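Ribulose-1,5-bisphosphate carboxylase/oxygenase large subunit (Rhodopseudomonas palustris, PDB 3QFW) is a RuBisCO-like protein, classed as a magnesium-binding lyase of the ribulose-bisphosphate carboxylase family, whose own reaction can only be inferred. Local coordinates at residues P80-L83 against L84-L87; G121-L125 against T126-S130; L148-I151 against A152-A156; R352-E355 against Q356-F360. All coordinates share one frame; numbering follows the deposited sequence.

Contact 1. Residues P80-L83 against L84-L87; sequences PGQL and LNML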
ATOM      1  N   PRO B  80      -3.293  -6.486  10.720  1.00 32.98           N
ATOM      2  CA  PRO B  80      -3.392  -6.550   9.253  1.00 29.96           C
ATOM      3  C   PRO B  80      -2.094  -6.180   8.544  1.00 28.56           C
ATOM      4  O   PRO B  80      -1.612  -6.937   7.699  1.00 25.30           O
ATOM      5  CB  PRO B  80      -4.498  -5.543   8.932  1.00 29.20           C
ATOM      6  CG  PRO B  80      -5.350  -5.537  10.146  1.00 31.19           C
ATOM      7  CD  PRO B  80      -4.394  -5.702  11.304  1.00 30.14           C
ATOM      8  N   GLY B  81      -1.535  -5.031   8.895  1.00 27.60           N
ATOM      9  CA  GLY B  81      -0.277  -4.585   8.311  1.00 27.84           C
ATOM     10  C   GLY B  81       0.853  -5.590   8.484  1.00 25.48           C
ATOM     11  O   GLY B  81       1.549  -5.930   7.527  1.00 26.53           O
ATOM     12  N   GLN B  82       1.035  -6.069   9.708  1.00 24.86           N
ATOM     13  CA  GLN B  82       2.099  -7.026  10.008  1.00 25.20           C
ATOM     14  C   GLN B  82       1.897  -8.358   9.307  1.00 28.09           C
ATOM     15  O   GLN B  82       2.860  -9.001   8.882  1.00 29.33           O
ATOM     16  CB  GLN B  82       2.238  -7.231  11.516  1.00 27.28           C
ATOM     17  CG  GLN B  82       3.313  -8.244  11.925  1.00 29.67           C
ATOM     18  CD  GLN B  82       4.736  -7.839  11.526  1.00 32.26           C
ATOM     19  OE1 GLN B  82       4.980  -6.722  11.065  1.00 31.60           O
ATOM     20  NE2 GLN B  82       5.677  -8.761  11.695  1.00 31.46           N
ATOM     21  N   LEU B  83       0.636  -8.768   9.190  1.00 28.04           N
ATOM     22  CA  LEU B  83       0.292  -9.990   8.483  1.00 30.16           C
ATOM     23  C   LEU B  83       0.689  -9.846   7.020  1.00 28.43           C
ATOM     24  O   LEU B  83       1.348 -10.716   6.463  1.00 29.33           O
ATOM     25  CB  LEU B  83      -1.201 -10.307   8.623  1.00 26.26           C
ATOM     26  CG  LEU B  83      -1.658 -11.537   7.826  1.00 26.96           C
ATOM     27  CD1 LEU B  83      -0.859 -12.764   8.248  1.00 29.53           C
ATOM     28  CD2 LEU B  83      -3.171 -11.782   7.981  1.00 32.81           C
ATOM     29  N   LEU B  84       0.296  -8.737   6.405  1.00 27.94           N
ATOM     30  CA  LEU B  84       0.700  -8.460   5.038  1.00 30.37           C
ATOM     31  C   LEU B  84       2.242  -8.424   4.950  1.00 28.05           C
ATOM     32  O   LEU B  84       2.854  -9.030   4.057  1.00 27.84           O
ATOM     33  CB  LEU B  84       0.080  -7.137   4.589  1.00 32.78           C
ATOM     34  CG  LEU B  84      -0.305  -6.953   3.122  1.00 41.58           C
ATOM     35  CD1 LEU B  84      -0.314  -8.283   2.393  1.00 38.76           C
ATOM     36  CD2 LEU B  84      -1.678  -6.265   3.014  1.00 35.80           C
ATOM     37  N   ASN B  85       2.866  -7.701   5.875  1.00 28.91           N
ATOM     38  CA  ASN B  85       4.332  -7.645   5.956  1.00 27.49           C
ATOM     39  C   ASN B  85       4.971  -9.034   5.888  1.00 26.66           C
ATOM     40  O   ASN B  85       5.821  -9.295   5.042  1.00 24.53           O
ATOM     41  CB  ASN B  85       4.758  -6.903   7.230  1.00 28.41           C
ATOM     42  CG  ASN B  85       6.232  -6.505   7.229  1.00 32.30           C
ATOM     43  OD1 ASN B  85       6.855  -6.327   6.179  1.00 30.56           O
ATOM     44  ND2 ASN B  85       6.792  -6.361   8.421  1.00 31.99           N
ATOM     45  N   MET B  86       4.536  -9.950   6.750  1.00 30.45           N
ATOM     46  CA  MET B  86       5.123 -11.288   6.754  1.00 27.62           C
ATOM     47  C   MET B  86       4.729 -12.108   5.512  1.00 28.52           C
ATOM     48  O   MET B  86       5.505 -12.950   5.046  1.00 27.43           O
ATOM     49  CB  MET B  86       4.781 -12.055   8.046  1.00 31.80           C
ATOM     50  CG  MET B  86       5.563 -11.619   9.318  1.00 31.35           C
ATOM     51  SD  MET B  86       7.267 -10.974   9.135  1.00 27.60           S
ATOM     52  CE  MET B  86       6.934  -9.240   9.205  1.00 34.23           C
ATOM     53  N   LEU B  87       3.531 -11.865   4.973  1.00 28.19           N
ATOM     54  CA  LEU B  87       3.109 -12.591   3.779  1.00 29.77           C
ATOM     55  C   LEU B  87       3.877 -12.181   2.535  1.00 28.20           C
ATOM     56  O   LEU B  87       4.252 -13.035   1.730  1.00 32.01           O
ATOM     57  CB  LEU B  87       1.603 -12.429   3.514  1.00 26.52           C
ATOM     58  CG  LEU B  87       0.688 -13.100   4.525  1.00 28.64           C
ATOM     59  CD1 LEU B  87      -0.753 -12.716   4.233  1.00 29.72           C
ATOM     60  CD2 LEU B  87       0.872 -14.618   4.471  1.00 35.60           C
TER
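Pro80 O, Gly81 O, Gln82 O and Leu83 O accept the backbone N-H groups of Leu84, Asn85, Met86 and Leu87 in turn, the i to i+4 pattern of an alpha helix. The Leu84 N to Pro80 O bond measures 2.9 Å. On one side of the helix two amides meet. Asn85 ND2 donates to Gln82 OE1 at 3.2 Å. The bond is straight at its hydrogen, 176°, and OE1 lies in the amide plane of Asn85. The donor stands 39° above the carbonyl plane of Gln82, not on a lone pair. The two amide planes are turned 73° apart. Gln82 gets there with CG anti to its backbone N and a bend at the next bond that carries the amide forward along the helix. Both amides also face the second subunit. Gln82 NE2 donates to Gly168 O of the second subunit and to Thr75 O of its own chain, and Asn85 ND2 donates to His167 O of the second subunit. Such a reach across to the neighbour's barrel domain is consistent with the RuBisCO dimer. A leucine in place of Gln82 would probably leave Gly168 O of the second subunit and Thr75 O without their donor, and the Asn85 amide less firmly fixed in rotation. A different side of the helix is apolar. Leu83 CG lies 3.9 Å from Leu87 CD1, and Leu83 CD1 lies 4.0 Å from Leu87 CG. Both leucines rest on Ile8 of strand 8-15, while Pro80 and Leu84 reach helix 236-243.

Contact 2. Residues G121-L125 against T126-S130; sequences GIRTL and TGAQS. With SO4 (sulfate ion), chain H.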
ATOM      1  N   GLY B 121     -26.741  -8.512   5.513  1.00 30.75           N
ATOM      2  CA  GLY B 121     -27.031  -7.202   6.074  1.00 29.02           C
ATOM      3  C   GLY B 121     -27.359  -6.137   5.047  1.00 32.80           C
ATOM      4  O   GLY B 121     -28.330  -5.386   5.209  1.00 32.74           O
ATOM      5  N   ILE B 122     -26.566  -6.060   3.983  1.00 28.66           N
ATOM      6  CA  ILE B 122     -26.865  -5.126   2.905  1.00 30.34           C
ATOM      7  C   ILE B 122     -28.224  -5.426   2.259  1.00 30.88           C
ATOM      8  O   ILE B 122     -28.978  -4.513   1.972  1.00 30.50           O
ATOM      9  CB  ILE B 122     -25.783  -5.110   1.820  1.00 30.55           C
ATOM     10  CG1 ILE B 122     -26.189  -4.153   0.695  1.00 30.41           C
ATOM     11  CG2 ILE B 122     -25.561  -6.491   1.275  1.00 33.58           C
ATOM     12  CD1 ILE B 122     -25.414  -4.348  -0.587  1.00 39.32           C
ATOM     13  N   ARG B 123     -28.524  -6.702   2.021  1.00 31.09           N
ATOM     14  CA  ARG B 123     -29.826  -7.075   1.461  1.00 30.65           C
ATOM     15  C   ARG B 123     -30.957  -6.488   2.291  1.00 30.39           C
ATOM     16  O   ARG B 123     -31.913  -5.921   1.753  1.00 32.06           O
ATOM     17  CB  ARG B 123     -29.979  -8.595   1.376  1.00 29.93           C
ATOM     18  CG  ARG B 123     -29.210  -9.224   0.229  1.00 35.34           C
ATOM     19  CD  ARG B 123     -29.650 -10.658  -0.025  1.00 32.89           C
ATOM     20  NE  ARG B 123     -29.001 -11.213  -1.208  1.00 29.64           N
ATOM     21  CZ  ARG B 123     -29.324 -10.874  -2.449  1.00 32.25           C
ATOM     22  NH1 ARG B 123     -30.292  -9.989  -2.665  1.00 30.51           N
ATOM     23  NH2 ARG B 123     -28.682 -11.419  -3.475  1.00 33.06           N
ATOM     24  N   THR B 124     -30.843  -6.631   3.605  1.00 30.62           N
ATOM     25  CA  THR B 124     -31.881  -6.154   4.512  1.00 29.22           C
ATOM     26  C   THR B 124     -31.969  -4.633   4.472  1.00 31.42           C
ATOM     27  O   THR B 124     -33.054  -4.060   4.447  1.00 29.50           O
ATOM     28  CB  THR B 124     -31.618  -6.610   5.956  1.00 25.74           C
ATOM     29  OG1 THR B 124     -31.578  -8.040   6.016  1.00 30.56           O
ATOM     30  CG2 THR B 124     -32.700  -6.088   6.893  1.00 32.79           C
ATOM     31  N   LEU B 125     -30.815  -3.970   4.462  1.00 30.93           N
ATOM     32  CA  LEU B 125     -30.794  -2.514   4.457  1.00 29.10           C
ATOM     33  C   LEU B 125     -31.389  -1.909   3.189  1.00 28.35           C
ATOM     34  O   LEU B 125     -31.989  -0.840   3.236  1.00 30.90           O
ATOM     35  CB  LEU B 125     -29.355  -2.001   4.655  1.00 27.77           C
ATOM     36  CG  LEU B 125     -28.808  -2.157   6.067  1.00 27.96           C
ATOM     37  CD1 LEU B 125     -27.258  -1.895   6.146  1.00 28.29           C
ATOM     38  CD2 LEU B 125     -29.554  -1.216   6.975  1.00 29.26           C
ATOM     39  N   THR B 126     -31.200  -2.584   2.061  1.00 26.16           N
ATOM     40  CA  THR B 126     -31.518  -2.011   0.761  1.00 30.52           C
ATOM     41  C   THR B 126     -32.873  -2.500   0.283  1.00 30.81           C
ATOM     42  O   THR B 126     -33.446  -1.949  -0.656  1.00 30.08           O
ATOM     43  CB  THR B 126     -30.478  -2.403  -0.300  1.00 31.43           C
ATOM     44  OG1 THR B 126     -30.461  -3.828  -0.436  1.00 29.36           O
ATOM     45  CG2 THR B 126     -29.063  -1.919   0.104  1.00 28.61           C
ATOM     46  N   GLY B 127     -33.372  -3.549   0.927  1.00 31.10           N
ATOM     47  CA  GLY B 127     -34.629  -4.153   0.529  1.00 31.81           C
ATOM     48  C   GLY B 127     -34.506  -5.137  -0.621  1.00 36.53           C
ATOM     49  O   GLY B 127     -35.516  -5.573  -1.175  1.00 32.95           O
ATOM     50  N   ALA B 128     -33.281  -5.490  -0.997  1.00 32.78           N
ATOM     51  CA  ALA B 128     -33.094  -6.494  -2.042  1.00 33.00           C
ATOM     52  C   ALA B 128     -33.090  -7.890  -1.430  1.00 34.17           C
ATOM     53  O   ALA B 128     -32.071  -8.356  -0.922  1.00 32.84           O
ATOM     54  CB  ALA B 128     -31.821  -6.239  -2.830  1.00 30.87           C
ATOM     55  N   GLN B 129     -34.243  -8.552  -1.474  1.00 35.43           N
ATOM     56  CA  GLN B 129     -34.405  -9.827  -0.789  1.00 32.84           C
ATOM     57  C   GLN B 129     -33.591 -10.943  -1.425  1.00 33.85           C
ATOM     58  O   GLN B 129     -32.884 -11.662  -0.732  1.00 36.64           O
ATOM     59  CB  GLN B 129     -35.893 -10.219  -0.689  1.00 35.50           C
ATOM     60  CG  GLN B 129     -36.692  -9.342   0.267  1.00 36.08           C
ATOM     61  CD  GLN B 129     -38.199  -9.608   0.211  1.00 43.19           C
ATOM     62  OE1 GLN B 129     -38.717 -10.462   0.930  1.00 41.26           O
ATOM     63  NE2 GLN B 129     -38.903  -8.864  -0.638  1.00 42.11           N
ATOM     64  N   SER B 130     -33.673 -11.083  -2.743  1.00 32.74           N
ATOM     65  CA  SER B 130     -32.985 -12.177  -3.416  1.00 31.09           C
ATOM     66  C   SER B 130     -32.354 -11.727  -4.724  1.00 32.24           C
ATOM     67  O   SER B 130     -31.402 -12.343  -5.205  1.00 33.18           O
ATOM     68  CB  SER B 130     -33.959 -13.325  -3.698  1.00 35.20           C
ATOM     69  OG  SER B 130     -34.835 -12.959  -4.746  1.00 35.39           O
TER
HETATM   70  S   SO4 H 381     -36.628  -9.095  -4.298  1.00 55.67           S
HETATM   71  O1  SO4 H 381     -37.002  -8.479  -5.571  1.00 50.29           O
HETATM   72  O2  SO4 H 381     -36.340  -8.034  -3.323  1.00 41.78           O
HETATM   73  O3  SO4 H 381     -35.454  -9.952  -4.473  1.00 38.77           O
HETATM   74  O4  SO4 H 381     -37.737  -9.908  -3.821  1.00 50.27           O
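The Arg123 guanidinium has Ser130 CA over one face and Ala128 O at its edge, with Gln129 O placed obliquely. Arg123 NH1 donates to Ala128 O at 3.0 Å. The acceptor lies in the guanidinium plane, but the donor stands well above the carbonyl plane of Ala128. Arg123 CB and CG run along the same oxygen. NH1 also bonds Arg131 O, and NH2 forms a salt bridge with Asp337. With a leucine in place of Arg123, Asp337 would probably lose its charged mate. At the C-terminal end of helix 118-126, Thr126 N and Thr126 OG1 both donate to Ile122 O, each at 2.9 Å. Thr126 CG2 packs 3.7 Å from Ile122 CG1. Gly127 then leaves the helix with positive phi (83°), where a side chain would jam against the preceding carbonyl. The loop leads to barrel strand 133-138, whose Leu133 touches Ile122, Thr126 and Ala128. A sulfate, probably from the crystallisation liquor, takes Gln129 N at 2.8 Å on its O2 and Ser130 N at 2.7 Å on its O3. Ser130 OG and Arg131 N bind it too. The helix exit is divided: one arginine grips backbone carbonyls, while backbone N-H groups turn toward the anion.

Contact 3. Residues L148-I151 against A152-A156; sequences LASI and AHQLA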
ATOM      1  N   LEU B 148     -23.144  17.328  -7.412  1.00 39.63           N
ATOM      2  CA  LEU B 148     -23.007  15.927  -7.026  1.00 39.68           C
ATOM      3  C   LEU B 148     -24.310  15.450  -6.392  1.00 41.20           C
ATOM      4  O   LEU B 148     -24.793  14.355  -6.690  1.00 40.16           O
ATOM      5  CB  LEU B 148     -21.840  15.745  -6.040  1.00 36.21           C
ATOM      6  CG  LEU B 148     -20.422  16.055  -6.537  1.00 39.87           C
ATOM      7  CD1 LEU B 148     -19.421  15.992  -5.393  1.00 35.14           C
ATOM      8  CD2 LEU B 148     -20.024  15.094  -7.653  1.00 39.52           C
ATOM      9  N   ALA B 149     -24.876  16.285  -5.523  1.00 42.05           N
ATOM     10  CA  ALA B 149     -26.145  15.973  -4.857  1.00 42.80           C
ATOM     11  C   ALA B 149     -27.289  15.755  -5.842  1.00 39.62           C
ATOM     12  O   ALA B 149     -28.094  14.837  -5.676  1.00 41.58           O
ATOM     13  CB  ALA B 149     -26.509  17.071  -3.860  1.00 43.23           C
ATOM     14  N   SER B 150     -27.353  16.605  -6.860  1.00 39.33           N
ATOM     15  CA  SER B 150     -28.385  16.520  -7.889  1.00 42.04           C
ATOM     16  C   SER B 150     -28.307  15.185  -8.628  1.00 42.27           C
ATOM     17  O   SER B 150     -29.330  14.542  -8.880  1.00 37.90           O
ATOM     18  CB  SER B 150     -28.260  17.694  -8.867  1.00 39.44           C
ATOM     19  OG  SER B 150     -29.045  17.493 -10.029  1.00 46.58           O
ATOM     20  N   ILE B 151     -27.086  14.774  -8.963  1.00 40.42           N
ATOM     21  CA  ILE B 151     -26.852  13.489  -9.614  1.00 38.09           C
ATOM     22  C   ILE B 151     -27.294  12.336  -8.727  1.00 37.15           C
ATOM     23  O   ILE B 151     -28.017  11.434  -9.173  1.00 39.08           O
ATOM     24  CB  ILE B 151     -25.363  13.289  -9.951  1.00 39.42           C
ATOM     25  CG1 ILE B 151     -24.913  14.309 -10.996  1.00 40.81           C
ATOM     26  CG2 ILE B 151     -25.121  11.864 -10.436  1.00 39.05           C
ATOM     27  CD1 ILE B 151     -25.789  14.347 -12.226  1.00 41.71           C
ATOM     28  N   ALA B 152     -26.857  12.360  -7.472  1.00 36.73           N
ATOM     29  CA  ALA B 152     -27.244  11.327  -6.513  1.00 35.89           C
ATOM     30  C   ALA B 152     -28.758  11.203  -6.414  1.00 39.36           C
ATOM     31  O   ALA B 152     -29.304  10.097  -6.329  1.00 34.25           O
ATOM     32  CB  ALA B 152     -26.663  11.620  -5.148  1.00 36.83           C
ATOM     33  N   HIS B 153     -29.433  12.347  -6.417  1.00 43.35           N
ATOM     34  CA  HIS B 153     -30.887  12.379  -6.302  1.00 36.06           C
ATOM     35  C   HIS B 153     -31.523  11.645  -7.482  1.00 39.32           C
ATOM     36  O   HIS B 153     -32.441  10.833  -7.313  1.00 37.40           O
ATOM     37  CB  HIS B 153     -31.376  13.828  -6.225  1.00 35.47           C
ATOM     38  CG  HIS B 153     -32.835  13.964  -5.899  1.00 43.29           C
ATOM     39  ND1 HIS B 153     -33.328  13.843  -4.616  1.00 37.75           N
ATOM     40  CD2 HIS B 153     -33.904  14.222  -6.689  1.00 40.12           C
ATOM     41  CE1 HIS B 153     -34.638  14.023  -4.630  1.00 40.05           C
ATOM     42  NE2 HIS B 153     -35.011  14.250  -5.877  1.00 43.21           N
ATOM     43  N   GLN B 154     -31.025  11.927  -8.681  1.00 39.00           N
ATOM     44  CA  GLN B 154     -31.543  11.279  -9.876  1.00 36.69           C
ATOM     45  C   GLN B 154     -31.280   9.774  -9.841  1.00 38.49           C
ATOM     46  O   GLN B 154     -32.147   8.985 -10.177  1.00 38.44           O
ATOM     47  CB  GLN B 154     -30.977  11.926 -11.138  1.00 37.71           C
ATOM     48  CG  GLN B 154     -31.381  13.387 -11.284  1.00 40.87           C
ATOM     49  CD  GLN B 154     -30.493  14.157 -12.246  1.00 44.59           C
ATOM     50  OE1 GLN B 154     -30.548  13.960 -13.460  1.00 46.42           O
ATOM     51  NE2 GLN B 154     -29.668  15.046 -11.701  1.00 46.47           N
ATOM     52  N   LEU B 155     -30.088   9.373  -9.406  1.00 36.25           N
ATOM     53  CA  LEU B 155     -29.776   7.950  -9.307  1.00 35.82           C
ATOM     54  C   LEU B 155     -30.693   7.246  -8.301  1.00 33.52           C
ATOM     55  O   LEU B 155     -31.287   6.207  -8.600  1.00 33.45           O
ATOM     56  CB  LEU B 155     -28.300   7.753  -8.934  1.00 34.74           C
ATOM     57  CG  LEU B 155     -27.338   8.313  -9.984  1.00 34.14           C
ATOM     58  CD1 LEU B 155     -25.908   8.427  -9.430  1.00 37.38           C
ATOM     59  CD2 LEU B 155     -27.379   7.471 -11.250  1.00 32.93           C
ATOM     60  N   ALA B 156     -30.812   7.825  -7.111  1.00 34.73           N
ATOM     61  CA  ALA B 156     -31.613   7.227  -6.045  1.00 30.49           C
ATOM     62  C   ALA B 156     -33.087   7.160  -6.447  1.00 37.29           C
ATOM     63  O   ALA B 156     -33.795   6.207  -6.113  1.00 34.84           O
ATOM     64  CB  ALA B 156     -31.431   8.012  -4.747  1.00 31.47           C
TER
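Gln154 sets CG beside its backbone N (chi1 -63°) and then runs on extended (chi2 161°), which lays its amide back over the preceding turn at Ser150. There Gln154 NE2 donates to Ser150 O at 2.9 Å. The donor stands far above the carbonyl plane, 71° out of it. Gln154 N bonds the same oxygen at 3.1 Å from the opposite face, so one residue grips Ser150 O twice. Ser150 OG also comes within 3.0 Å of Gln154 NE2. Beneath the amide, Ile151 CD1 approaches Gln154 NE2 at 4.0 Å. Ile151 and Leu155, one turn apart, lie side by side and point the same way. They touch through Ile151 CG2 and Leu155 CD1 at 3.7 Å. Backbone bonds join the same turns, among them Leu155 N to Ile151 O at 2.9 Å. The helix has distinct sides. Ile151, Ala152 and Leu155 pack on Leu138 of strand 133-138. His153 turns instead to helix 177-195, where its ND1 bonds Ala187 O. Gln154 and Leu155 also meet Leu353 of helix 353-366. Helix 145-157 is the helix of the beta-alpha-beta crossover between parallel strands 133-138 and 162-165, the repeating arrangement of the TIM barrel in the RuBisCO catalytic domain.

Contact 4. Residues R352-E355 against Q356-F360; sequences RLTE and QASRF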
ATOM      1  N   ARG B 352     -32.500  12.277 -18.564  1.00 53.71           N
ATOM      2  CA  ARG B 352     -33.031  10.919 -18.630  1.00 54.56           C
ATOM      3  C   ARG B 352     -32.281   9.973 -17.693  1.00 46.01           C
ATOM      4  O   ARG B 352     -32.410   8.750 -17.792  1.00 47.09           O
ATOM      5  CB  ARG B 352     -32.997  10.403 -20.073  1.00 57.65           C
ATOM      6  CG  ARG B 352     -34.304  10.623 -20.830  1.00 60.70           C
ATOM      7  CD  ARG B 352     -34.083  10.890 -22.316  1.00 62.10           C
ATOM      8  NE  ARG B 352     -33.298   9.852 -22.984  1.00 65.41           N
ATOM      9  CZ  ARG B 352     -33.814   8.770 -23.561  1.00 65.90           C
ATOM     10  NH1 ARG B 352     -35.125   8.564 -23.548  1.00 63.42           N
ATOM     11  NH2 ARG B 352     -33.015   7.889 -24.149  1.00 67.29           N
ATOM     12  N   LEU B 353     -31.516  10.551 -16.774  1.00 50.21           N
ATOM     13  CA  LEU B 353     -30.714   9.779 -15.831  1.00 47.06           C
ATOM     14  C   LEU B 353     -31.580   8.853 -14.984  1.00 43.17           C
ATOM     15  O   LEU B 353     -31.306   7.657 -14.876  1.00 40.09           O
ATOM     16  CB  LEU B 353     -29.909  10.709 -14.921  1.00 46.08           C
ATOM     17  CG  LEU B 353     -28.964  10.033 -13.920  1.00 45.02           C
ATOM     18  CD1 LEU B 353     -27.903   9.207 -14.642  1.00 45.57           C
ATOM     19  CD2 LEU B 353     -28.300  11.060 -13.015  1.00 46.08           C
ATOM     20  N   THR B 354     -32.618   9.418 -14.374  1.00 45.31           N
ATOM     21  CA  THR B 354     -33.528   8.628 -13.556  1.00 43.46           C
ATOM     22  C   THR B 354     -34.208   7.560 -14.399  1.00 43.73           C
ATOM     23  O   THR B 354     -34.352   6.418 -13.966  1.00 44.29           O
ATOM     24  CB  THR B 354     -34.579   9.508 -12.851  1.00 43.12           C
ATOM     25  OG1 THR B 354     -33.920  10.446 -11.991  1.00 40.29           O
ATOM     26  CG2 THR B 354     -35.526   8.654 -12.021  1.00 42.37           C
ATOM     27  N   GLU B 355     -34.621   7.931 -15.609  1.00 42.59           N
ATOM     28  CA  GLU B 355     -35.247   6.983 -16.521  1.00 46.27           C
ATOM     29  C   GLU B 355     -34.318   5.824 -16.877  1.00 44.83           C
ATOM     30  O   GLU B 355     -34.708   4.653 -16.786  1.00 40.45           O
ATOM     31  CB  GLU B 355     -35.722   7.689 -17.797  1.00 48.86           C
ATOM     32  CG  GLU B 355     -36.238   6.743 -18.871  1.00 49.91           C
ATOM     33  CD  GLU B 355     -36.557   7.463 -20.167  1.00 59.94           C
ATOM     34  OE1 GLU B 355     -36.321   8.687 -20.234  1.00 59.63           O
ATOM     35  OE2 GLU B 355     -37.047   6.808 -21.114  1.00 63.07           O
ATOM     36  N   GLN B 356     -33.092   6.154 -17.275  1.00 45.73           N
ATOM     37  CA  GLN B 356     -32.120   5.144 -17.678  1.00 43.33           C
ATOM     38  C   GLN B 356     -31.660   4.296 -16.496  1.00 39.86           C
ATOM     39  O   GLN B 356     -31.351   3.117 -16.661  1.00 41.64           O
ATOM     40  CB  GLN B 356     -30.920   5.786 -18.384  1.00 43.93           C
ATOM     41  CG  GLN B 356     -31.271   6.513 -19.676  1.00 52.13           C
ATOM     42  CD  GLN B 356     -32.050   5.646 -20.655  1.00 55.52           C
ATOM     43  OE1 GLN B 356     -32.016   4.416 -20.583  1.00 55.97           O
ATOM     44  NE2 GLN B 356     -32.755   6.287 -21.580  1.00 58.01           N
ATOM     45  N   ALA B 357     -31.615   4.899 -15.311  1.00 40.62           N
ATOM     46  CA  ALA B 357     -31.265   4.180 -14.084  1.00 39.36           C
ATOM     47  C   ALA B 357     -32.355   3.182 -13.718  1.00 37.40           C
ATOM     48  O   ALA B 357     -32.081   2.056 -13.299  1.00 37.70           O
ATOM     49  CB  ALA B 357     -31.076   5.148 -12.952  1.00 34.01           C
ATOM     50  N   SER B 358     -33.601   3.612 -13.854  1.00 41.43           N
ATOM     51  CA  SER B 358     -34.726   2.732 -13.584  1.00 34.90           C
ATOM     52  C   SER B 358     -34.669   1.545 -14.530  1.00 34.07           C
ATOM     53  O   SER B 358     -34.920   0.412 -14.134  1.00 33.90           O
ATOM     54  CB  SER B 358     -36.052   3.480 -13.758  1.00 42.69           C
ATOM     55  OG  SER B 358     -36.157   4.556 -12.839  1.00 43.75           O
ATOM     56  N   ARG B 359     -34.327   1.819 -15.782  1.00 34.04           N
ATOM     57  CA  ARG B 359     -34.213   0.784 -16.798  1.00 37.80           C
ATOM     58  C   ARG B 359     -33.270  -0.303 -16.317  1.00 39.18           C
ATOM     59  O   ARG B 359     -33.585  -1.488 -16.373  1.00 35.88           O
ATOM     60  CB  ARG B 359     -33.679   1.388 -18.098  1.00 45.74           C
ATOM     61  CG  ARG B 359     -34.675   1.414 -19.232  1.00 52.90           C
ATOM     62  CD  ARG B 359     -34.753   0.058 -19.915  1.00 57.64           C
ATOM     63  NE  ARG B 359     -35.888  -0.030 -20.830  1.00 58.27           N
ATOM     64  CZ  ARG B 359     -35.928   0.534 -22.033  1.00 64.93           C
ATOM     65  NH1 ARG B 359     -34.896   1.241 -22.475  1.00 65.10           N
ATOM     66  NH2 ARG B 359     -37.006   0.396 -22.794  1.00 67.91           N
ATOM     67  N   PHE B 360     -32.101   0.116 -15.847  1.00 35.83           N
ATOM     68  CA  PHE B 360     -31.098  -0.817 -15.351  1.00 40.34           C
ATOM     69  C   PHE B 360     -31.608  -1.573 -14.131  1.00 34.78           C
ATOM     70  O   PHE B 360     -31.577  -2.804 -14.084  1.00 36.33           O
ATOM     71  CB  PHE B 360     -29.815  -0.070 -14.999  1.00 37.60           C
ATOM     72  CG  PHE B 360     -28.731  -0.955 -14.462  1.00 38.31           C
ATOM     73  CD1 PHE B 360     -27.785  -1.505 -15.309  1.00 43.61           C
ATOM     74  CD2 PHE B 360     -28.658  -1.236 -13.108  1.00 39.80           C
ATOM     75  CE1 PHE B 360     -26.781  -2.326 -14.812  1.00 42.06           C
ATOM     76  CE2 PHE B 360     -27.652  -2.053 -12.605  1.00 38.91           C
ATOM     77  CZ  PHE B 360     -26.727  -2.602 -13.458  1.00 36.31           C
TER
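Gln356 folds back along the helix onto Arg352. Its CB lies 3.4 Å from Arg352 O, and its CG comes closer to that same oxygen, at 3.1 Å. The Gln356 backbone N bonds Arg352 O as well, at 2.7 Å. CG sits beside the backbone N (chi1 -62°), and a bend at chi2 (-53°) swings CD and the amide toward the arginine. At the tip, Gln356 NE2 stands over one face of the Arg352 guanidinium, offset toward its rim. The nearest guanidinium atom is Arg352 NH2, 3.0 Å from Gln356 NE2. Both nitrogens are donors, so this is no hydrogen bond. The amide and guanidinium planes are turned 63° apart. The chain of Arg352 is itself bent at two bonds. Its ionic pairing with Glu355 is doubtful, because the place of Glu355 OE1 is unsure. A second polar contact lies at Ser358. Ser358 OG donates to Thr354 O at 2.8 Å, and Ser358 N bonds that oxygen at 2.9 Å from the other face of its plane. The hydroxyl thus doubles the ordinary helical bond. Thr354 OG1 has its own partner, Gln154 O. Leu353 packs on helix 145-157, and Phe360 reaches Ile322 and Leu324 in a loop. Helix 353-366 follows strand 339-341, which pairs with strand 133-138. This is consistent with the last outer helix of the TIM barrel lying against the first, where the barrel closes on itself.

How the contacts relate
The four contacts follow one another along the chain; none nests in or crosses another. Each joins adjoining residues, so none closes a long loop. Contact 1 comes first, on helix 80-88 beside the antiparallel sheet and the second subunit. Contact 2 ends helix 118-126 and leads into barrel strand 133-138, with its centre about 33 Å from that of contact 1. Contact 3 lies on the next helix, 145-157. Contact 4 comes near the C terminus, yet it touches contact 3: Leu353 packs against Gln154 and Leu155, and the centres of contacts 3 and 4 are about 12 Å apart. Contacts 3 and 4 thereby bring an early and a late helix of the barrel together.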